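Local coordinates for protein phosphoglycerate kinase (Coxiella burnetii, PDB 4NG4) that catalyses the reversible transfer of a phosphoryl group between ATP and (2R)-3-phosphoglycerate in glycolysis, working as a monomer, at residues S186-N191 with T319-G324; L196-G201 with E213-K218; Y351-G356 with G380-F385. All coordinates share one frame; numbering follows the deposited sequence.

All three contacts lie on one face of the parallel sheet of the nucleotide-binding domain, whose strands 196-202, 319-323 and 351-354 run side by side. Contact 1 sits centrally, its centre about 8 Å from those of contacts 2 and 3, which are themselves about 12 Å apart. Backbone bonds join the strands: Val-199 N lies 2.9 Å from Val-321 O, and Trp-322 N lies 2.9 Å from Ile-353 O. Contact 1 also meets contact 3 through the side chains of Ala-188 and Ile-353. Each strand leads to the same ADP, which Gly-201, Asn-323 and Gly-356 border at the carboxyl ends of the three strands.

Contact 1. Residues S186-N191 with T319-G324; sequences SRALEN and TIVWNG. With ADP (adenosine-5'-diphosphate), chain E.
The amide nitrogen ND2 of Asn-323 is held from two directions, by the beta-phosphate oxygen of ADP and by the carbonyl of Gly-355, at the end of the strand whose Thr-319 and Val-321 pack against Ala-188. The bond from ND2 of Asn-323 to O3B of ADP measures 2.6 Å but is bent to 129° at the hydrogen and is weak. On the same side chain, OD1 accepts from Lys-208, so both ends of the amide are engaged and its rotation is defined. This is the layout of a Rossmann-like alpha/beta domain, with the nucleotide at the carboxyl ends of the strands of a parallel sheet and a helix covering the sheet further back.

Here the cover is the carboxyl-terminal part of helix 176-190, the long helix that connects the two domains of phosphoglycerate kinases. Its Ala-188 turns CB into the strand and meets CG2 of Thr-319 at 3.3 Å. CG2 of Thr-319 stands anti to the backbone N, with OG1 anti to the carbonyl carbon, where it hydrogen-bonds to the carbonyl O of Gln-193 in the connection to the next strand. Two residues on, CG2 of Val-321 lies 4.2 Å from CB of Ala-188. Leu-189 and Val-321 both continue onto Leu-386 of helix 380-387, while Arg-187 makes a cation-pi contact with Tyr-351.

On the far face of the sheet, the indole NE1 of Trp-322 donates to O of Gly-324 at 2.8 Å; the oxygen lies near the ring plane, but the nitrogen stands 60° out of the carbonyl plane.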
# COMPACT_ATOMS: atom_id res chain seq x y z
N SER A 186 -6.58 1.43 9.71
CA SER A 186 -7.33 0.79 10.78
C SER A 186 -8.55 1.59 11.20
O SER A 186 -9.54 1.00 11.63
CB SER A 186 -6.45 0.51 11.99
OG SER A 186 -5.98 1.71 12.56
N ARG A 187 -8.49 2.92 11.08
CA ARG A 187 -9.70 3.77 11.24
C ARG A 187 -10.86 3.21 10.42
O ARG A 187 -11.98 3.09 10.91
CB ARG A 187 -9.44 5.23 10.82
CG ARG A 187 -10.72 6.00 10.44
CD ARG A 187 -10.47 7.49 10.22
NE ARG A 187 -11.71 8.17 9.89
CZ ARG A 187 -11.94 9.48 10.02
NH1 ARG A 187 -11.01 10.31 10.48
NH2 ARG A 187 -13.14 9.96 9.70
N ALA A 188 -10.58 2.89 9.16
CA ALA A 188 -11.59 2.37 8.27
C ALA A 188 -11.66 0.85 8.27
O ALA A 188 -12.05 0.27 7.24
CB ALA A 188 -11.34 2.86 6.85
N LEU A 189 -11.29 0.21 9.38
CA LEU A 189 -11.35 -1.27 9.49
C LEU A 189 -11.66 -1.84 10.89
O LEU A 189 -11.74 -3.06 11.03
CB LEU A 189 -10.03 -1.88 8.99
CG LEU A 189 -9.64 -1.75 7.52
CD1 LEU A 189 -8.33 -2.54 7.30
CD2 LEU A 189 -10.77 -2.25 6.58
N GLU A 190 -11.79 -1.01 11.92
CA GLU A 190 -12.07 -1.52 13.27
C GLU A 190 -13.14 -0.70 14.01
O GLU A 190 -13.66 -1.14 15.06
CB GLU A 190 -10.79 -1.60 14.11
CG GLU A 190 -10.00 -2.92 13.96
CD GLU A 190 -8.64 -2.89 14.70
OE1 GLU A 190 -8.62 -2.74 15.95
OE2 GLU A 190 -7.59 -3.01 14.03
N ASN A 191 -13.42 0.49 13.51
CA ASN A 191 -14.70 1.16 13.79
C ASN A 191 -14.96 2.15 12.67
O ASN A 191 -14.76 3.36 12.82
CB ASN A 191 -14.73 1.81 15.17
CG ASN A 191 -15.40 0.93 16.21
OD1 ASN A 191 -16.55 0.50 16.03
ND2 ASN A 191 -14.69 0.66 17.30
N THR A 319 -17.76 5.27 4.96
CA THR A 319 -16.34 4.98 4.78
C THR A 319 -16.17 4.21 3.47
O THR A 319 -17.06 3.45 3.08
CB THR A 319 -15.78 4.10 5.92
OG1 THR A 319 -16.09 4.71 7.18
CG2 THR A 319 -14.28 3.92 5.78
N ILE A 320 -15.02 4.40 2.80
CA ILE A 320 -14.73 3.70 1.54
C ILE A 320 -13.27 3.20 1.47
O ILE A 320 -12.34 3.92 1.84
CB ILE A 320 -15.01 4.59 0.33
CG1 ILE A 320 -16.49 5.03 0.31
CG2 ILE A 320 -14.66 3.86 -0.94
CD1 ILE A 320 -16.85 5.99 -0.82
N VAL A 321 -13.08 1.97 1.01
CA VAL A 321 -11.73 1.41 0.83
C VAL A 321 -11.64 0.90 -0.60
O VAL A 321 -12.39 0.02 -0.97
CB VAL A 321 -11.45 0.25 1.84
CG1 VAL A 321 -10.05 -0.27 1.68
CG2 VAL A 321 -11.64 0.73 3.26
N TRP A 322 -10.74 1.44 -1.41
CA TRP A 322 -10.73 1.12 -2.84
C TRP A 322 -9.34 0.77 -3.37
O TRP A 322 -8.42 1.59 -3.31
CB TRP A 322 -11.35 2.27 -3.63
CG TRP A 322 -11.13 2.21 -5.10
CD1 TRP A 322 -11.09 1.09 -5.88
CD2 TRP A 322 -10.94 3.32 -5.97
NE1 TRP A 322 -10.86 1.44 -7.19
CE2 TRP A 322 -10.77 2.80 -7.27
CE3 TRP A 322 -10.87 4.69 -5.78
CZ2 TRP A 322 -10.55 3.63 -8.37
CZ3 TRP A 322 -10.65 5.50 -6.88
CH2 TRP A 322 -10.48 4.97 -8.15
N ASN A 323 -9.21 -0.45 -3.90
CA ASN A 323 -7.98 -0.99 -4.43
C ASN A 323 -8.24 -1.68 -5.75
O ASN A 323 -8.71 -2.81 -5.78
CB ASN A 323 -7.42 -2.02 -3.46
CG ASN A 323 -6.29 -2.84 -4.07
OD1 ASN A 323 -6.24 -4.07 -3.90
ND2 ASN A 323 -5.40 -2.18 -4.80
N GLY A 324 -7.93 -0.99 -6.84
CA GLY A 324 -7.99 -1.59 -8.17
C GLY A 324 -8.99 -0.93 -9.10
O GLY A 324 -10.17 -0.77 -8.76
PB ADP E . -3.87 -2.14 -8.38
O1B ADP E . -4.42 -0.75 -8.59
O2B ADP E . -2.43 -2.28 -8.82
O3B ADP E . -4.18 -2.73 -7.02
PA ADP E . -4.48 -4.58 -9.76
O1A ADP E . -3.01 -4.87 -9.62
O2A ADP E . -5.45 -5.42 -8.97
O3A ADP E . -4.77 -3.02 -9.40
O5' ADP E . -4.82 -4.71 -11.34
C5' ADP E . -5.21 -3.59 -12.15
C4' ADP E . -4.76 -3.77 -13.58
O4' ADP E . -5.54 -4.79 -14.21
C3' ADP E . -4.90 -2.48 -14.40
O3' ADP E . -3.64 -2.06 -14.93
C2' ADP E . -5.92 -2.81 -15.49
O2' ADP E . -5.52 -2.35 -16.79
C1' ADP E . -6.06 -4.34 -15.47
N9 ADP E . -7.48 -4.76 -15.70
C8 ADP E . -8.55 -4.44 -14.93
N7 ADP E . -9.68 -4.99 -15.45
C5 ADP E . -9.35 -5.67 -16.56
C6 ADP E . -10.06 -6.48 -17.59
N6 ADP E . -11.40 -6.69 -17.53
N1 ADP E . -9.31 -7.01 -18.59
C2 ADP E . -7.97 -6.84 -18.69
N3 ADP E . -7.27 -6.11 -17.79
C4 ADP E . -7.89 -5.51 -16.73

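Contact 2. Residues L196-G201 with E213-K218. With ADP (adenosine-5'-diphosphate), chain E.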
# COMPACT_ATOMS: atom_id res chain seq x y z
N LEU A 196 -19.71 0.88 5.56
CA LEU A 196 -18.39 0.72 4.98
C LEU A 196 -18.57 0.05 3.64
O LEU A 196 -19.26 -0.96 3.56
CB LEU A 196 -17.51 -0.14 5.88
CG LEU A 196 -16.13 -0.51 5.33
CD1 LEU A 196 -15.26 0.71 5.26
CD2 LEU A 196 -15.49 -1.60 6.18
N VAL A 197 -17.94 0.59 2.59
CA VAL A 197 -17.92 -0.05 1.27
C VAL A 197 -16.50 -0.30 0.79
O VAL A 197 -15.62 0.54 0.95
CB VAL A 197 -18.63 0.81 0.22
CG1 VAL A 197 -18.55 0.15 -1.14
CG2 VAL A 197 -20.07 1.03 0.61
N ALA A 198 -16.27 -1.46 0.20
CA ALA A 198 -14.94 -1.83 -0.28
C ALA A 198 -15.03 -2.18 -1.74
O ALA A 198 -15.73 -3.13 -2.10
CB ALA A 198 -14.42 -3.01 0.51
N VAL A 199 -14.35 -1.42 -2.58
CA VAL A 199 -14.22 -1.71 -4.02
C VAL A 199 -12.89 -2.41 -4.28
O VAL A 199 -11.85 -1.94 -3.85
CB VAL A 199 -14.24 -0.40 -4.84
CG1 VAL A 199 -14.23 -0.68 -6.32
CG2 VAL A 199 -15.46 0.43 -4.44
N VAL A 200 -12.93 -3.54 -4.97
CA VAL A 200 -11.73 -4.36 -5.18
C VAL A 200 -11.66 -4.79 -6.65
O VAL A 200 -12.52 -5.55 -7.11
CB VAL A 200 -11.73 -5.59 -4.25
CG1 VAL A 200 -10.65 -6.61 -4.66
CG2 VAL A 200 -11.59 -5.14 -2.80
N GLY A 201 -10.66 -4.28 -7.36
CA GLY A 201 -10.51 -4.53 -8.79
C GLY A 201 -9.11 -5.01 -9.12
O GLY A 201 -8.19 -4.94 -8.31
N GLU A 213 -11.58 -11.91 1.74
CA GLU A 213 -12.01 -12.70 2.89
C GLU A 213 -12.06 -11.87 4.16
O GLU A 213 -13.02 -11.98 4.94
CB GLU A 213 -11.10 -13.92 3.10
CG GLU A 213 -11.67 -15.20 2.50
CD GLU A 213 -10.61 -16.22 2.10
OE1 GLU A 213 -10.96 -17.19 1.37
OE2 GLU A 213 -9.43 -16.06 2.51
N ASN A 214 -11.04 -11.05 4.36
CA ASN A 214 -10.95 -10.22 5.56
C ASN A 214 -11.99 -9.12 5.52
O ASN A 214 -12.63 -8.84 6.53
CB ASN A 214 -9.53 -9.64 5.71
CG ASN A 214 -9.28 -8.98 7.08
OD1 ASN A 214 -9.44 -9.61 8.13
ND2 ASN A 214 -8.84 -7.74 7.07
N LEU A 215 -12.17 -8.50 4.36
CA LEU A 215 -13.14 -7.40 4.21
C LEU A 215 -14.59 -7.89 4.33
O LEU A 215 -15.46 -7.15 4.77
CB LEU A 215 -12.92 -6.64 2.89
CG LEU A 215 -11.55 -5.97 2.72
CD1 LEU A 215 -11.35 -5.44 1.29
CD2 LEU A 215 -11.36 -4.86 3.75
N LEU A 216 -14.84 -9.14 3.94
CA LEU A 216 -16.17 -9.70 4.03
C LEU A 216 -16.70 -9.65 5.43
O LEU A 216 -17.87 -9.38 5.63
CB LEU A 216 -16.17 -11.14 3.56
CG LEU A 216 -17.55 -11.70 3.25
CD1 LEU A 216 -18.02 -11.19 1.88
CD2 LEU A 216 -17.50 -13.22 3.28
N ASP A 217 -15.84 -9.89 6.42
CA ASP A 217 -16.27 -9.87 7.82
C ASP A 217 -16.49 -8.46 8.35
O ASP A 217 -16.83 -8.29 9.52
CB ASP A 217 -15.23 -10.53 8.70
CG ASP A 217 -14.82 -11.88 8.18
OD1 ASP A 217 -15.73 -12.68 7.85
OD2 ASP A 217 -13.60 -12.12 8.10
N LYS A 218 -16.27 -7.47 7.50
CA LYS A 218 -16.20 -6.09 7.94
C LYS A 218 -17.12 -5.14 7.19
O LYS A 218 -17.62 -4.20 7.78
CB LYS A 218 -14.75 -5.62 7.84
CG LYS A 218 -13.91 -6.11 9.02
CD LYS A 218 -12.41 -6.20 8.74
CE LYS A 218 -11.72 -7.01 9.84
NZ LYS A 218 -10.23 -7.12 9.70
PB ADP E . -3.87 -2.14 -8.38
O1B ADP E . -4.42 -0.75 -8.59
O2B ADP E . -2.43 -2.28 -8.82
O3B ADP E . -4.18 -2.73 -7.02
PA ADP E . -4.48 -4.58 -9.76
O1A ADP E . -3.01 -4.87 -9.62
O2A ADP E . -5.45 -5.42 -8.97
O3A ADP E . -4.77 -3.02 -9.40
O5' ADP E . -4.82 -4.71 -11.34
C5' ADP E . -5.21 -3.59 -12.15
C4' ADP E . -4.76 -3.77 -13.58
O4' ADP E . -5.54 -4.79 -14.21
C3' ADP E . -4.90 -2.48 -14.40
O3' ADP E . -3.64 -2.06 -14.93
C2' ADP E . -5.92 -2.81 -15.49
O2' ADP E . -5.52 -2.35 -16.79
C1' ADP E . -6.06 -4.34 -15.47
N9 ADP E . -7.48 -4.76 -15.70
C8 ADP E . -8.55 -4.44 -14.93
N7 ADP E . -9.68 -4.99 -15.45
C5 ADP E . -9.35 -5.67 -16.56
C6 ADP E . -10.06 -6.48 -17.59
N6 ADP E . -11.40 -6.69 -17.53
N1 ADP E . -9.31 -7.01 -18.59
C2 ADP E . -7.97 -6.84 -18.69
N3 ADP E . -7.27 -6.11 -17.79
C4 ADP E . -7.89 -5.51 -16.73
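Leu-215 lays one methyl, CD1, over both Ala-198 and Val-200, and these three side chains form the buried, side-chain-to-side-chain part of the contact. CD1 of Leu-215 is 4.0 Å from CB of Ala-198 and 4.1 Å from CG2 of Val-200, so a single branch of the leucine spans two residues that face the same way along the strand. The leucine CG lies anti to its own carbonyl carbon (chi1 -61°), and from there the chain extends to place CD1 over the strand. Val-200 offers CG2, the methyl beside its backbone N, and the two side chains cross obliquely. All three are buried and apolar, and the join is purely van der Waals.

Toward the start of the strand the contact changes in kind and in exposure. The buried Leu-196 rests its CD2 against the main chain of the partly exposed Lys-218, 3.7 Å from O of Lys-218 and 4.4 Å from its CB. Beyond CB the lysine leads away from the strand, and NZ of Lys-218 makes a weak hydrogen bond to OD1 of Asn-214. ND2 of the same amide donates to the carbonyl of Leu-386. A backbone bond from Lys-218 N to Leu-215 O, 2.9 Å, holds the turn that follows the helix.

The contact packs the helix of a beta-alpha-beta unit onto its first strand: strand 196-202 runs to the ADP site, where Gly-201 O accepts from Lys-208, helix 209-216 returns across the sheet, and strand 221-226 follows. Helix 250-263 lies against Leu-216, while strand 319-323 flanks strand 196-202 on the side away from 221-226.

Contact 3. Residues Y351-G356 with G380-F385; sequences YSIVGG and GAFLEF. With ADP (adenosine-5'-diphosphate), chain E.
Phe-382 lays its ring over Gly-355, so that the alpha carbon of the glycine sits on an aromatic face just before the chain turns into the nucleotide loop. Helix 380-387 opens with Gly-380 and Ala-381, whose carbonyls start its hydrogen-bond pattern by accepting from N of Glu-384 and Phe-385.

Next comes Phe-382, which carries the whole contact. With CG anti to its backbone N (chi1 168°), the ring leaves the helix and reaches the end of strand 351-354. CA of Gly-355 stands 3.9 Å from the ring centroid and only 18° off the ring normal, a CH-pi contact; with no side chain on Gly-355 the ring can approach the backbone, CA lying over its face but offset toward the rim. Ile-353 comes in at the edge, near the ring plane, with CG2 4.4 Å from CE1 of Phe-382. Beyond the ring, Gly-356 brings its CA to 3.7 Å from O3B of ADP and occupies the N-cap position of helix 357-365; it belongs to the Gly-Gly-Asp-Thr run predicted to bind ATP, and N of Asp-358 and OG1 of Thr-359 hydrogen-bond to ADP.

Leu-383 swings its end onto Asn-323 of the adjacent strand. Glu-384 makes a long, weak ion pair with Arg-157, a residue predicted to bind the substrate. Phe-385 packs on Leu-185.

Helix 380-387 therefore fits beside helix 176-190 on one face of the sheet, Leu-185 touching Phe-382 as well, whereas Val-354 turns to the reverse face and packs on Leu-360 and Leu-363 of helix 357-365.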
# COMPACT_ATOMS: atom_id res chain seq x y z
N TYR A 351 -15.15 8.91 4.42
CA TYR A 351 -13.70 8.91 4.57
C TYR A 351 -13.12 7.88 3.61
O TYR A 351 -13.23 6.68 3.85
CB TYR A 351 -13.32 8.58 6.02
CG TYR A 351 -11.84 8.60 6.28
CD1 TYR A 351 -11.18 9.79 6.53
CD2 TYR A 351 -11.09 7.43 6.26
CE1 TYR A 351 -9.81 9.82 6.75
CE2 TYR A 351 -9.72 7.45 6.50
CZ TYR A 351 -9.09 8.65 6.74
OH TYR A 351 -7.73 8.70 6.96
N SER A 352 -12.51 8.35 2.52
CA SER A 352 -12.00 7.46 1.46
C SER A 352 -10.52 7.08 1.66
O SER A 352 -9.72 7.92 2.09
CB SER A 352 -12.20 8.09 0.07
OG SER A 352 -11.67 9.41 0.02
N ILE A 353 -10.19 5.82 1.38
CA ILE A 353 -8.83 5.30 1.52
C ILE A 353 -8.52 4.47 0.29
O ILE A 353 -9.18 3.47 0.04
CB ILE A 353 -8.69 4.37 2.73
CG1 ILE A 353 -9.27 4.98 3.99
CG2 ILE A 353 -7.24 4.06 3.00
CD1 ILE A 353 -9.37 4.00 5.12
N VAL A 354 -7.52 4.89 -0.50
CA VAL A 354 -7.13 4.16 -1.71
C VAL A 354 -5.69 3.72 -1.65
O VAL A 354 -4.88 4.30 -0.92
CB VAL A 354 -7.35 4.98 -3.00
CG1 VAL A 354 -8.78 5.47 -3.09
CG2 VAL A 354 -6.39 6.15 -3.06
N GLY A 355 -5.37 2.70 -2.43
CA GLY A 355 -4.03 2.14 -2.50
C GLY A 355 -3.94 1.26 -3.73
O GLY A 355 -4.96 0.89 -4.30
N GLY A 356 -2.70 0.93 -4.13
CA GLY A 356 -2.44 0.11 -5.31
C GLY A 356 -1.70 0.90 -6.37
O GLY A 356 -1.99 2.07 -6.61
N GLY A 380 2.56 -3.27 -1.30
CA GLY A 380 2.39 -4.60 -0.71
C GLY A 380 1.98 -4.60 0.76
O GLY A 380 1.15 -5.41 1.17
N ALA A 381 2.58 -3.72 1.55
CA ALA A 381 2.27 -3.64 2.96
C ALA A 381 0.86 -3.11 3.13
O ALA A 381 0.14 -3.54 4.02
CB ALA A 381 3.25 -2.76 3.69
N PHE A 382 0.45 -2.20 2.25
CA PHE A 382 -0.94 -1.73 2.25
C PHE A 382 -1.89 -2.91 2.11
O PHE A 382 -2.83 -3.06 2.90
CB PHE A 382 -1.17 -0.73 1.11
CG PHE A 382 -2.62 -0.41 0.86
CD1 PHE A 382 -3.26 0.58 1.59
CD2 PHE A 382 -3.34 -1.10 -0.11
CE1 PHE A 382 -4.61 0.87 1.37
CE2 PHE A 382 -4.67 -0.83 -0.34
CZ PHE A 382 -5.31 0.16 0.40
N LEU A 383 -1.63 -3.75 1.11
CA LEU A 383 -2.47 -4.91 0.79
C LEU A 383 -2.45 -5.95 1.90
O LEU A 383 -3.51 -6.32 2.38
CB LEU A 383 -2.05 -5.54 -0.55
CG LEU A 383 -2.36 -4.65 -1.78
CD1 LEU A 383 -1.51 -4.97 -3.05
CD2 LEU A 383 -3.86 -4.67 -2.09
N GLU A 384 -1.27 -6.40 2.34
CA GLU A 384 -1.18 -7.40 3.43
C GLU A 384 -1.89 -7.00 4.73
O GLU A 384 -2.37 -7.87 5.48
CB GLU A 384 0.28 -7.79 3.73
CG GLU A 384 0.91 -8.61 2.60
CD GLU A 384 2.17 -9.37 3.00
OE1 GLU A 384 2.76 -9.07 4.07
OE2 GLU A 384 2.56 -10.26 2.22
N PHE A 385 -1.96 -5.69 5.00
CA PHE A 385 -2.60 -5.19 6.22
C PHE A 385 -4.11 -5.36 6.13
O PHE A 385 -4.74 -5.87 7.06
CB PHE A 385 -2.24 -3.72 6.48
CG PHE A 385 -2.68 -3.23 7.83
CD1 PHE A 385 -1.87 -3.43 8.94
CD2 PHE A 385 -3.89 -2.58 7.99
CE1 PHE A 385 -2.27 -2.99 10.18
CE2 PHE A 385 -4.29 -2.13 9.23
CZ PHE A 385 -3.48 -2.34 10.33
PB ADP E . -3.87 -2.14 -8.38
O1B ADP E . -4.42 -0.75 -8.59
O2B ADP E . -2.43 -2.28 -8.82
O3B ADP E . -4.18 -2.73 -7.02
PA ADP E . -4.48 -4.58 -9.76
O1A ADP E . -3.01 -4.87 -9.62
O2A ADP E . -5.45 -5.42 -8.97
O3A ADP E . -4.77 -3.02 -9.40
O5' ADP E . -4.82 -4.71 -11.34
C5' ADP E . -5.21 -3.59 -12.15
C4' ADP E . -4.76 -3.77 -13.58
O4' ADP E . -5.54 -4.79 -14.21
C3' ADP E . -4.90 -2.48 -14.40
O3' ADP E . -3.64 -2.06 -14.93
C2' ADP E . -5.92 -2.81 -15.49
O2' ADP E . -5.52 -2.35 -16.79
C1' ADP E . -6.06 -4.34 -15.47
N9 ADP E . -7.48 -4.76 -15.70
C8 ADP E . -8.55 -4.44 -14.93
N7 ADP E . -9.68 -4.99 -15.45
C5 ADP E . -9.35 -5.67 -16.56
C6 ADP E . -10.06 -6.48 -17.59
N6 ADP E . -11.40 -6.69 -17.53
N1 ADP E . -9.31 -7.01 -18.59
C2 ADP E . -7.97 -6.84 -18.69
N3 ADP E . -7.27 -6.11 -17.79
C4 ADP E . -7.89 -5.51 -16.73